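Local coordinates for cellulose-binding protein (Saccharophagus degradans, PDB 2YHG) that is of unknown function but forms the nucleoside hydrolase-related C-terminal part of a protein that probably binds polysaccharides in carbohydrate metabolism, at residues R49-A54 with D80-A85; G61-T66 with N132-A137; S355-D360 with V432-Q437; G387-S392 with K410-L415. All coordinates share one frame; numbering follows the deposited sequence.

Contact 1: R49-A54 with D80-A85; sequences RQLVMA and DRILNA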
loop_
_atom_site.group_PDB
_atom_site.type_symbol
_atom_site.label_atom_id
_atom_site.label_comp_id
_atom_site.label_asym_id
_atom_site.label_seq_id
_atom_site.Cartn_x
_atom_site.Cartn_y
_atom_site.Cartn_z
ATOM N N ARG A 49 8.431 -7.006 -5.856
ATOM C CA ARG A 49 7.131 -6.545 -6.338
ATOM C C ARG A 49 7.010 -5.027 -6.234
ATOM O O ARG A 49 6.571 -4.356 -7.179
ATOM C CB ARG A 49 5.971 -7.211 -5.611
ATOM C CG ARG A 49 4.636 -6.830 -6.242
ATOM C CD ARG A 49 3.427 -7.155 -5.408
ATOM N NE ARG A 49 3.336 -8.589 -5.083
ATOM C CZ ARG A 49 2.522 -9.475 -5.631
ATOM N NH1 ARG A 49 1.564 -9.125 -6.469
ATOM N NH2 ARG A 49 2.634 -10.741 -5.269
ATOM N N GLN A 50 7.428 -4.456 -5.106
ATOM C CA GLN A 50 7.340 -3.007 -4.958
ATOM C C GLN A 50 8.142 -2.331 -6.078
ATOM O O GLN A 50 7.703 -1.298 -6.627
ATOM C CB GLN A 50 7.831 -2.560 -3.594
ATOM C CG GLN A 50 8.018 -1.061 -3.403
ATOM C CD GLN A 50 6.740 -0.240 -3.435
ATOM O OE1 GLN A 50 6.239 0.159 -2.378
ATOM N NE2 GLN A 50 6.219 0.028 -4.620
ATOM N N LEU A 51 9.304 -2.842 -6.406
ATOM C CA LEU A 51 10.129 -2.190 -7.427
ATOM C C LEU A 51 9.486 -2.194 -8.802
ATOM O O LEU A 51 9.543 -1.183 -9.494
ATOM C CB LEU A 51 11.532 -2.762 -7.432
ATOM C CG LEU A 51 12.350 -2.423 -6.177
ATOM C CD1 LEU A 51 13.643 -3.226 -6.236
ATOM C CD2 LEU A 51 12.630 -0.971 -6.071
ATOM N N VAL A 52 8.873 -3.290 -9.206
ATOM C CA VAL A 52 8.228 -3.307 -10.530
ATOM C C VAL A 52 6.898 -2.562 -10.537
ATOM O O VAL A 52 6.350 -2.303 -11.605
ATOM C CB VAL A 52 8.109 -4.721 -11.136
ATOM C CG1 VAL A 52 9.476 -5.369 -11.284
ATOM C CG2 VAL A 52 7.121 -5.605 -10.371
ATOM N N MET A 53 6.415 -2.188 -9.357
ATOM C CA MET A 53 5.259 -1.301 -9.169
ATOM C C MET A 53 5.680 0.149 -8.894
ATOM O O MET A 53 4.809 0.986 -8.671
ATOM C CB MET A 53 4.368 -1.813 -7.982
ATOM C CG MET A 53 3.707 -3.168 -8.261
ATOM S SD MET A 53 2.674 -3.751 -6.919
ATOM C CE MET A 53 1.272 -2.658 -7.101
ATOM N N ALA A 54 6.971 0.440 -8.876
ATOM C CA ALA A 54 7.433 1.692 -8.266
ATOM C C ALA A 54 7.024 2.939 -9.039
ATOM O O ALA A 54 7.006 4.030 -8.503
ATOM C CB ALA A 54 8.937 1.674 -8.032
ATOM N N ASP A 80 20.983 -4.186 -1.532
ATOM C CA ASP A 80 21.955 -3.867 -2.568
ATOM C C ASP A 80 21.795 -4.829 -3.741
ATOM O O ASP A 80 21.891 -4.443 -4.902
ATOM C CB ASP A 80 23.380 -4.033 -2.014
ATOM C CG ASP A 80 23.744 -3.089 -0.886
ATOM O OD1 ASP A 80 23.037 -2.101 -0.606
ATOM O OD2 ASP A 80 24.805 -3.373 -0.280
ATOM N N ARG A 81 21.675 -6.125 -3.434
ATOM C CA ARG A 81 21.573 -7.168 -4.439
ATOM C C ARG A 81 20.316 -6.997 -5.290
ATOM O O ARG A 81 20.335 -7.119 -6.520
ATOM C CB ARG A 81 21.590 -8.528 -3.724
ATOM C CG ARG A 81 21.499 -9.747 -4.605
ATOM C CD ARG A 81 22.044 -10.977 -3.889
ATOM N NE ARG A 81 21.732 -12.182 -4.625
ATOM C CZ ARG A 81 20.547 -12.759 -4.610
ATOM N NH1 ARG A 81 19.580 -12.286 -3.831
ATOM N NH2 ARG A 81 20.340 -13.820 -5.378
ATOM N N ILE A 82 19.200 -6.692 -4.647
ATOM C CA ILE A 82 17.950 -6.501 -5.342
ATOM C C ILE A 82 18.010 -5.225 -6.207
ATOM O O ILE A 82 17.528 -5.253 -7.341
ATOM C CB ILE A 82 16.772 -6.508 -4.360
ATOM C CG1 ILE A 82 16.570 -7.914 -3.778
ATOM C CG2 ILE A 82 15.509 -5.996 -5.029
ATOM C CD1 ILE A 82 15.729 -7.990 -2.553
ATOM N N LEU A 83 18.596 -4.151 -5.707
ATOM C CA LEU A 83 18.744 -2.933 -6.497
ATOM C C LEU A 83 19.698 -3.102 -7.667
ATOM O O LEU A 83 19.490 -2.486 -8.711
ATOM C CB LEU A 83 19.145 -1.760 -5.621
ATOM C CG LEU A 83 18.081 -1.246 -4.647
ATOM C CD1 LEU A 83 18.611 -0.027 -3.907
ATOM C CD2 LEU A 83 16.788 -0.916 -5.356
ATOM N N ASN A 84 20.684 -3.994 -7.555
ATOM C CA ASN A 84 21.534 -4.289 -8.716
ATOM C C ASN A 84 20.701 -4.945 -9.803
ATOM O O ASN A 84 20.819 -4.609 -10.982
ATOM C CB ASN A 84 22.695 -5.180 -8.284
ATOM C CG ASN A 84 23.630 -5.489 -9.392
ATOM O OD1 ASN A 84 24.185 -4.594 -10.027
ATOM N ND2 ASN A 84 23.766 -6.767 -9.690
ATOM N N ALA A 85 19.821 -5.870 -9.432
ATOM C CA ALA A 85 18.886 -6.473 -10.385
ATOM C C ALA A 85 17.947 -5.429 -10.973
ATOM O O ALA A 85 17.680 -5.423 -12.185
ATOM C CB ALA A 85 18.089 -7.603 -9.737
#
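L51 meets I82 and L83 between helices 42-52 and 77-93. All the contact between the two helices is apolar. One methyl of L51, CD1, does the touching. CD1 of L51 lies 3.6 Å from CG2 of I82 and 4.0 Å from CD2 of L83. Those two methyls stand in quite different directions from it, so the leucine branch wedges between the two side chains. With CG of L51 anti to its carbonyl carbon (chi1 -68°) and chi2 extended, CD1 is carried to the far end of the side chain, toward helix 77-93. L51 passes L83 at about a right angle and I82 at a slant. I82 offers its short branch rather than the longer CG1-CD1 arm. The backbones stay well apart, with 8.7 Å between CA of L51 and CA of L83.

No hydrogen bond joins the two segments. Polar groups find partners elsewhere: R49 forms a salt bridge with E242, and Q50 OE1 is bonded to H33. L106 of helix 103-108 packs against both L51 and L83 and extends the apolar cluster.

The contact is buried but small. The helices follow strands 30-35 and 58-64, neighbours in the parallel sheet. Such side-by-side packing of connecting helices is characteristic of the Rossmann-like alpha/beta core of a nucleoside hydrolase-like domain.

Contact 2: G61-T66 with N132-A137; sequences GIITTT and NLIIAA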
loop_
_atom_site.group_PDB
_atom_site.type_symbol
_atom_site.label_atom_id
_atom_site.label_comp_id
_atom_site.label_asym_id
_atom_site.label_seq_id
_atom_site.Cartn_x
_atom_site.Cartn_y
_atom_site.Cartn_z
ATOM N N GLY A 61 12.097 5.841 0.785
ATOM C CA GLY A 61 13.088 5.163 1.605
ATOM C C GLY A 61 12.953 3.663 1.536
ATOM O O GLY A 61 11.847 3.155 1.496
ATOM N N ILE A 62 14.088 2.991 1.544
ATOM C CA ILE A 62 14.175 1.550 1.696
ATOM C C ILE A 62 15.154 1.307 2.824
ATOM O O ILE A 62 16.363 1.440 2.636
ATOM C CB ILE A 62 14.620 0.827 0.403
ATOM C CG1 ILE A 62 13.771 1.213 -0.805
ATOM C CG2 ILE A 62 14.644 -0.690 0.654
ATOM C CD1 ILE A 62 14.388 0.817 -2.123
ATOM N N ILE A 63 14.631 1.026 4.017
ATOM C CA ILE A 63 15.419 1.076 5.226
ATOM C C ILE A 63 15.573 -0.316 5.818
ATOM O O ILE A 63 14.587 -0.948 6.145
ATOM C CB ILE A 63 14.730 2.013 6.264
ATOM C CG1 ILE A 63 14.724 3.457 5.750
ATOM C CG2 ILE A 63 15.426 1.913 7.622
ATOM C CD1 ILE A 63 13.825 4.395 6.521
ATOM N N THR A 64 16.812 -0.783 5.943
ATOM C CA THR A 64 17.088 -2.087 6.513
ATOM C C THR A 64 17.200 -1.970 8.034
ATOM O O THR A 64 17.961 -1.160 8.557
ATOM C CB THR A 64 18.416 -2.630 5.930
ATOM O OG1 THR A 64 18.236 -2.938 4.545
ATOM C CG2 THR A 64 18.862 -3.903 6.654
ATOM N N THR A 65 16.446 -2.808 8.746
ATOM C CA THR A 65 16.326 -2.706 10.198
ATOM C C THR A 65 15.970 -4.079 10.781
ATOM O O THR A 65 16.287 -5.127 10.201
ATOM C CB THR A 65 15.342 -1.575 10.565
ATOM O OG1 THR A 65 15.346 -1.300 11.965
ATOM C CG2 THR A 65 13.961 -1.825 10.091
ATOM N N THR A 66 15.387 -4.070 11.974
ATOM C CA THR A 66 15.195 -5.237 12.810
ATOM C C THR A 66 13.714 -5.500 13.040
ATOM O O THR A 66 12.825 -4.741 12.671
ATOM C CB THR A 66 15.883 -4.985 14.161
ATOM O OG1 THR A 66 15.254 -3.832 14.709
ATOM C CG2 THR A 66 17.404 -4.809 14.015
ATOM N N ASN A 132 16.610 9.452 10.521
ATOM C CA ASN A 132 16.751 10.818 10.030
ATOM C C ASN A 132 16.077 10.983 8.672
ATOM O O ASN A 132 15.534 12.071 8.406
ATOM C CB ASN A 132 18.230 11.207 9.929
ATOM C CG ASN A 132 18.867 11.476 11.262
ATOM O OD1 ASN A 132 18.182 11.713 12.264
ATOM N ND2 ASN A 132 20.194 11.446 11.292
ATOM N N LEU A 133 16.106 9.978 7.814
ATOM C CA LEU A 133 15.443 10.041 6.519
ATOM C C LEU A 133 13.941 10.236 6.703
ATOM O O LEU A 133 13.309 11.043 6.007
ATOM C CB LEU A 133 15.775 8.765 5.719
ATOM C CG LEU A 133 15.156 8.610 4.317
ATOM C CD1 LEU A 133 15.873 7.522 3.571
ATOM C CD2 LEU A 133 13.657 8.223 4.369
ATOM N N ILE A 134 13.334 9.522 7.650
ATOM C CA ILE A 134 11.946 9.679 7.935
ATOM C C ILE A 134 11.647 11.100 8.387
ATOM O O ILE A 134 10.665 11.710 7.956
ATOM C CB ILE A 134 11.452 8.612 8.939
ATOM C CG1 ILE A 134 11.523 7.236 8.322
ATOM C CG2 ILE A 134 10.060 8.932 9.437
ATOM C CD1 ILE A 134 11.387 6.105 9.318
ATOM N N ILE A 135 12.428 11.626 9.329
ATOM C CA ILE A 135 12.219 13.003 9.780
ATOM C C ILE A 135 12.228 13.974 8.587
ATOM O O ILE A 135 11.352 14.832 8.459
ATOM C CB ILE A 135 13.245 13.427 10.835
ATOM C CG1 ILE A 135 13.110 12.562 12.102
ATOM C CG2 ILE A 135 13.096 14.906 11.177
ATOM C CD1 ILE A 135 14.171 12.819 13.132
ATOM N N ALA A 136 13.237 13.831 7.739
ATOM C CA ALA A 136 13.371 14.753 6.620
ATOM C C ALA A 136 12.194 14.661 5.673
ATOM O O ALA A 136 11.710 15.669 5.139
ATOM C CB ALA A 136 14.669 14.513 5.883
ATOM N N ALA A 137 11.683 13.453 5.462
ATOM C CA ALA A 137 10.534 13.275 4.565
ATOM C C ALA A 137 9.287 13.901 5.144
ATOM O O ALA A 137 8.540 14.601 4.442
ATOM C CB ALA A 137 10.308 11.790 4.308
#
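Strand 61-64 and helix 132-137 run nearly antiparallel, at 156°, with their axes 10.0 Å apart, and L133 and I134 of the helix pack on G61 and I63 of the strand. The closest CA atoms are those of G61 and L133, 7.3 Å apart. With no side chain at G61, the forked end of L133 comes straight onto the strand backbone. CD1 of L133 lies 4.1 Å from CA of G61, and CD2 is almost as near. The extended form of L133, with CG anti to the backbone N (chi1 179°), sends both methyls out to the strand.

I63 reaches back from the strand with the end of its longer branch. CD1 of I63 rests 4.1 Å from CG1 of I134, and equally close to that residue's own CD1. The two isoleucines meet at a slant. L133 also touches I63, but loosely, with 4.4 Å between its CD2 and CD1 of I63. No hydrogen bond crosses the contact.

The neighbouring strands share the same apolar layer. I32 of strand 30-35 touches both I63 and L133, and so does V111 of strand 110-112. I62 points to the other side of the sheet. Helix 129-139 thus packs on the parallel sheet in the chain passage from strand 110-112 to strand 146-150, an alpha/beta layer of the nucleoside hydrolase-like, Rossmann-type fold.

Contact 3: S355-D360 with V432-Q437; sequences STVSLD and VVINVQ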
loop_
_atom_site.group_PDB
_atom_site.type_symbol
_atom_site.label_atom_id
_atom_site.label_comp_id
_atom_site.label_asym_id
_atom_site.label_seq_id
_atom_site.Cartn_x
_atom_site.Cartn_y
_atom_site.Cartn_z
ATOM N N SER A 355 -32.684 10.626 -5.674
ATOM C CA SER A 355 -32.330 10.987 -7.035
ATOM C C SER A 355 -31.601 9.850 -7.735
ATOM O O SER A 355 -31.177 8.900 -7.100
ATOM C CB SER A 355 -31.481 12.271 -7.039
ATOM O OG SER A 355 -30.142 12.036 -6.629
ATOM N N THR A 356 -31.451 9.977 -9.043
ATOM C CA THR A 356 -30.654 9.026 -9.824
ATOM C C THR A 356 -29.429 9.727 -10.368
ATOM O O THR A 356 -29.502 10.887 -10.799
ATOM C CB THR A 356 -31.486 8.446 -10.960
ATOM O OG1 THR A 356 -32.661 7.848 -10.397
ATOM C CG2 THR A 356 -30.749 7.432 -11.732
ATOM N N VAL A 357 -28.302 9.050 -10.293
ATOM C CA VAL A 357 -27.010 9.581 -10.714
ATOM C C VAL A 357 -26.431 8.743 -11.848
ATOM O O VAL A 357 -26.092 7.570 -11.660
ATOM C CB VAL A 357 -25.991 9.634 -9.542
ATOM C CG1 VAL A 357 -24.645 10.139 -10.023
ATOM C CG2 VAL A 357 -26.555 10.499 -8.405
ATOM N N SER A 358 -26.282 9.347 -13.010
ATOM C CA SER A 358 -25.627 8.720 -14.141
ATOM C C SER A 358 -24.108 8.684 -13.929
ATOM O O SER A 358 -23.509 9.715 -13.610
ATOM C CB SER A 358 -25.972 9.515 -15.404
ATOM O OG SER A 358 -25.108 9.211 -16.471
ATOM N N LEU A 359 -23.498 7.520 -14.101
ATOM C CA LEU A 359 -22.038 7.388 -14.044
ATOM C C LEU A 359 -21.605 6.706 -15.332
ATOM O O LEU A 359 -21.954 5.567 -15.582
ATOM C CB LEU A 359 -21.597 6.578 -12.825
ATOM C CG LEU A 359 -21.945 7.153 -11.448
ATOM C CD1 LEU A 359 -21.570 6.153 -10.344
ATOM C CD2 LEU A 359 -21.327 8.507 -11.204
ATOM N N ASP A 360 -20.897 7.453 -16.159
ATOM C CA ASP A 360 -20.597 7.031 -17.511
ATOM C C ASP A 360 -19.091 6.905 -17.685
ATOM O O ASP A 360 -18.389 7.900 -17.599
ATOM C CB ASP A 360 -21.165 8.078 -18.490
ATOM C CG ASP A 360 -21.064 7.674 -19.915
ATOM O OD1 ASP A 360 -20.460 6.628 -20.230
ATOM O OD2 ASP A 360 -21.604 8.448 -20.737
ATOM N N VAL A 432 -16.376 6.205 -6.843
ATOM C CA VAL A 432 -17.207 7.388 -6.761
ATOM C C VAL A 432 -17.884 7.381 -5.399
ATOM O O VAL A 432 -18.698 6.502 -5.104
ATOM C CB VAL A 432 -18.250 7.439 -7.878
ATOM C CG1 VAL A 432 -18.986 8.767 -7.828
ATOM C CG2 VAL A 432 -17.582 7.269 -9.246
ATOM N N VAL A 433 -17.516 8.322 -4.546
ATOM C CA VAL A 433 -18.119 8.477 -3.229
ATOM C C VAL A 433 -19.196 9.536 -3.361
ATOM O O VAL A 433 -18.922 10.704 -3.672
ATOM C CB VAL A 433 -17.073 8.892 -2.179
ATOM C CG1 VAL A 433 -17.756 9.245 -0.869
ATOM C CG2 VAL A 433 -16.052 7.776 -1.993
ATOM N N ILE A 434 -20.441 9.148 -3.111
ATOM C CA ILE A 434 -21.596 10.021 -3.237
ATOM C C ILE A 434 -22.086 10.367 -1.838
ATOM O O ILE A 434 -22.558 9.508 -1.104
ATOM C CB ILE A 434 -22.718 9.380 -4.064
ATOM C CG1 ILE A 434 -22.182 8.914 -5.433
ATOM C CG2 ILE A 434 -23.856 10.368 -4.215
ATOM C CD1 ILE A 434 -23.187 8.146 -6.310
ATOM N N ASN A 435 -21.908 11.627 -1.461
ATOM C CA ASN A 435 -22.400 12.163 -0.209
ATOM C C ASN A 435 -23.850 12.587 -0.426
ATOM O O ASN A 435 -24.119 13.400 -1.305
ATOM C CB ASN A 435 -21.566 13.383 0.200
ATOM C CG ASN A 435 -20.107 13.045 0.380
ATOM O OD1 ASN A 435 -19.247 13.511 -0.364
ATOM N ND2 ASN A 435 -19.849 12.084 1.234
ATOM N N VAL A 436 -24.764 12.038 0.355
ATOM C CA VAL A 436 -26.170 12.192 0.100
ATOM C C VAL A 436 -26.711 13.188 1.048
ATOM O O VAL A 436 -26.550 13.076 2.275
ATOM C CB VAL A 436 -26.913 10.897 0.248
ATOM C CG1 VAL A 436 -28.388 11.111 -0.039
ATOM C CG2 VAL A 436 -26.335 9.822 -0.675
ATOM N N GLN A 437 -27.433 14.133 0.463
ATOM C CA GLN A 437 -28.254 15.071 1.209
ATOM C C GLN A 437 -29.764 14.781 1.137
ATOM O O GLN A 437 -30.398 14.730 0.068
ATOM C CB GLN A 437 -27.948 16.466 0.786
#
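L359 and V432 make the tighter half of this contact, and V357 and I434 the looser half. L359 and V432 reach toward each other, tip to tip. CD2 of L359 stands 4.1 Å from CG1 of V432. In L359 the methyl CD1 takes the extended place (chi2 174°), and the folded-back branch CD2 is the one that meets V432. Both residues are buried. V401 and I414 also touch L359, and L349 touches V432, so the pair sits within a wider aliphatic core.

Further along, the two segments touch less closely. CG1 of V357 comes only within 4.5 Å of CD1 of I434. V357 is partly exposed, although its side chain, like that of I434, starts out toward the opposite strand. The CA atoms confirm the wide spacing: V357 and I434 are 9.2 Å apart, L359 and V432 8.7 Å.

The solvent side is polar. T356 and S358 are exposed and lie on the outer face of strand 356-360, while V357 and L359 face inward. No hydrogen bond links the two segments. Instead each strand bonds within its own sheet: V357 pairs with V401 and L359 with A399, whereas V432 pairs with I414.

Strand 356-360 edges the three-stranded sheet, and strand 427-436 belongs to the four-stranded one. Apolar residues meeting between two such layers form the core of a beta sandwich, here in the C-terminal domain.

Contact 4: G387-S392 with K410-L415; sequences GSVSIS and KDIHIL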
loop_
_atom_site.group_PDB
_atom_site.type_symbol
_atom_site.label_atom_id
_atom_site.label_comp_id
_atom_site.label_asym_id
_atom_site.label_seq_id
_atom_site.Cartn_x
_atom_site.Cartn_y
_atom_site.Cartn_z
ATOM N N GLY A 387 -28.169 0.470 3.869
ATOM C CA GLY A 387 -29.025 -0.299 2.990
ATOM C C GLY A 387 -28.379 -0.668 1.674
ATOM O O GLY A 387 -27.164 -0.548 1.479
ATOM N N SER A 388 -29.197 -1.249 0.815
ATOM C CA SER A 388 -28.780 -1.677 -0.509
ATOM C C SER A 388 -29.014 -0.537 -1.505
ATOM O O SER A 388 -29.843 0.355 -1.282
ATOM C CB SER A 388 -29.533 -2.930 -0.950
ATOM O OG SER A 388 -30.921 -2.678 -0.997
ATOM N N VAL A 389 -28.235 -0.581 -2.586
ATOM C CA VAL A 389 -28.256 0.455 -3.594
ATOM C C VAL A 389 -28.296 -0.202 -4.948
ATOM O O VAL A 389 -27.388 -0.947 -5.301
ATOM C CB VAL A 389 -27.016 1.386 -3.483
ATOM C CG1 VAL A 389 -26.988 2.402 -4.648
ATOM C CG2 VAL A 389 -26.987 2.089 -2.152
ATOM N N SER A 390 -29.333 0.097 -5.716
ATOM C CA SER A 390 -29.484 -0.432 -7.059
ATOM C C SER A 390 -28.690 0.358 -8.093
ATOM O O SER A 390 -28.706 1.597 -8.098
ATOM C CB SER A 390 -30.964 -0.423 -7.433
ATOM O OG SER A 390 -31.703 -1.186 -6.518
ATOM N N ILE A 391 -28.028 -0.376 -8.972
ATOM C CA ILE A 391 -27.307 0.196 -10.093
ATOM C C ILE A 391 -27.835 -0.432 -11.365
ATOM O O ILE A 391 -27.731 -1.636 -11.551
ATOM C CB ILE A 391 -25.769 -0.066 -10.003
ATOM C CG1 ILE A 391 -25.204 0.375 -8.659
ATOM C CG2 ILE A 391 -25.064 0.595 -11.189
ATOM C CD1 ILE A 391 -23.768 -0.057 -8.449
ATOM N N SER A 392 -28.428 0.381 -12.229
ATOM C CA SER A 392 -28.866 -0.083 -13.525
ATOM C C SER A 392 -27.715 -0.103 -14.533
ATOM O O SER A 392 -26.830 0.749 -14.461
ATOM C CB SER A 392 -30.001 0.800 -14.021
ATOM O OG SER A 392 -31.082 0.845 -13.080
ATOM N N LYS A 410 -25.803 10.202 4.738
ATOM C CA LYS A 410 -24.872 9.084 4.608
ATOM C C LYS A 410 -24.075 9.241 3.317
ATOM O O LYS A 410 -24.368 10.114 2.490
ATOM C CB LYS A 410 -25.678 7.802 4.538
ATOM C CG LYS A 410 -26.640 7.591 5.703
ATOM C CD LYS A 410 -25.923 7.517 7.030
ATOM C CE LYS A 410 -26.918 7.398 8.169
ATOM N NZ LYS A 410 -26.203 7.306 9.456
ATOM N N ASP A 411 -23.080 8.393 3.146
ATOM C CA ASP A 411 -22.423 8.279 1.857
ATOM C C ASP A 411 -22.628 6.908 1.271
ATOM O O ASP A 411 -22.974 5.917 1.974
ATOM C CB ASP A 411 -20.943 8.739 1.850
ATOM C CG ASP A 411 -19.967 7.846 2.554
ATOM O OD1 ASP A 411 -20.313 6.832 3.177
ATOM O OD2 ASP A 411 -18.748 8.120 2.398
ATOM N N ILE A 412 -22.437 6.840 -0.040
ATOM C CA ILE A 412 -22.623 5.640 -0.841
ATOM C C ILE A 412 -21.393 5.530 -1.738
ATOM O O ILE A 412 -21.084 6.474 -2.480
ATOM C CB ILE A 412 -23.900 5.724 -1.680
ATOM C CG1 ILE A 412 -25.143 5.656 -0.783
ATOM C CG2 ILE A 412 -23.950 4.644 -2.749
ATOM C CD1 ILE A 412 -26.455 5.987 -1.466
ATOM N N HIS A 413 -20.685 4.419 -1.652
ATOM C CA HIS A 413 -19.491 4.198 -2.456
ATOM C C HIS A 413 -19.820 3.291 -3.621
ATOM O O HIS A 413 -20.252 2.136 -3.439
ATOM C CB HIS A 413 -18.370 3.583 -1.616
ATOM C CG HIS A 413 -17.795 4.500 -0.599
ATOM N ND1 HIS A 413 -16.522 4.329 -0.100
ATOM C CD2 HIS A 413 -18.336 5.557 0.052
ATOM C CE1 HIS A 413 -16.326 5.255 0.828
ATOM N NE2 HIS A 413 -17.413 6.010 0.949
ATOM N N ILE A 414 -19.611 3.802 -4.833
ATOM C CA ILE A 414 -19.808 3.064 -6.063
ATOM C C ILE A 414 -18.468 2.847 -6.709
ATOM O O ILE A 414 -17.714 3.801 -6.874
ATOM C CB ILE A 414 -20.754 3.811 -7.014
ATOM C CG1 ILE A 414 -22.087 4.159 -6.332
ATOM C CG2 ILE A 414 -20.933 3.012 -8.288
ATOM C CD1 ILE A 414 -22.915 2.960 -5.910
ATOM N N LEU A 415 -18.135 1.616 -7.063
ATOM C CA LEU A 415 -16.874 1.304 -7.686
ATOM C C LEU A 415 -17.010 0.884 -9.134
ATOM O O LEU A 415 -17.750 -0.058 -9.450
ATOM C CB LEU A 415 -16.174 0.197 -6.914
ATOM C CG LEU A 415 -14.791 -0.181 -7.420
ATOM C CD1 LEU A 415 -13.809 0.982 -7.323
ATOM C CD2 LEU A 415 -14.263 -1.430 -6.678
#
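No flat group joins V389 and I391 to I412 and I414; the contact is wholly aliphatic. The one ring in the two segments, H413, belongs to the other side of strand 411-415. At its edge, in the ring plane, NE2 of H413 donates to OD2 of D411 at 2.9 Å, with an N-H...O angle of 148°. The carboxylate is met from above its plane. ND1 bonds R431, and OD1 of D411 takes the backbone N of S384, so ring and carboxylate are held at both ends.

On the inner side, CG2 of V389 faces the fork of I412, 4.0 Å from both CD1 and CG2 of I412. CG1 of V389 is 4.3 Å from CD1 of I414. I391 and I414 meet tip to tip, 4.0 Å between their CD1 atoms. CG2 of I414, anti to the backbone N (chi1 -54°), also comes near I391 CD1.

W376 and H378 of the next strand border this layer. D383, which helps bind a magnesium ion, bonds the backbone N of H413, and the ion itself is about 7 Å from the side chain of I412. In this beta sandwich, V389 and edge strand 391-392 of the three-stranded sheet pack on strand 411-420 of the four-stranded sheet, beside the magnesium site.

Contacts 1 and 2 belong to the nucleoside hydrolase-like domain, contacts 3 and 4 to the C-terminal beta sandwich, with centres about 39 to 41 Å from those of the first two. The first two are buried and involve helices: contact 1 joins two helices, contact 2 a helix and a strand. Their segments alternate along the chain, and strand 58-64 of contact 2 lies between the helices of contact 1 in sequence. Contacts 3 and 4 each join the two sheets of the sandwich. They share a layer, since V432 and I434 pair through the backbone with I414 and I412. Contact 3 is buried; contact 4 is only partly so. All four are aliphatic, but contact 4 contains a histidine-carboxylate pair on the other side of its strand.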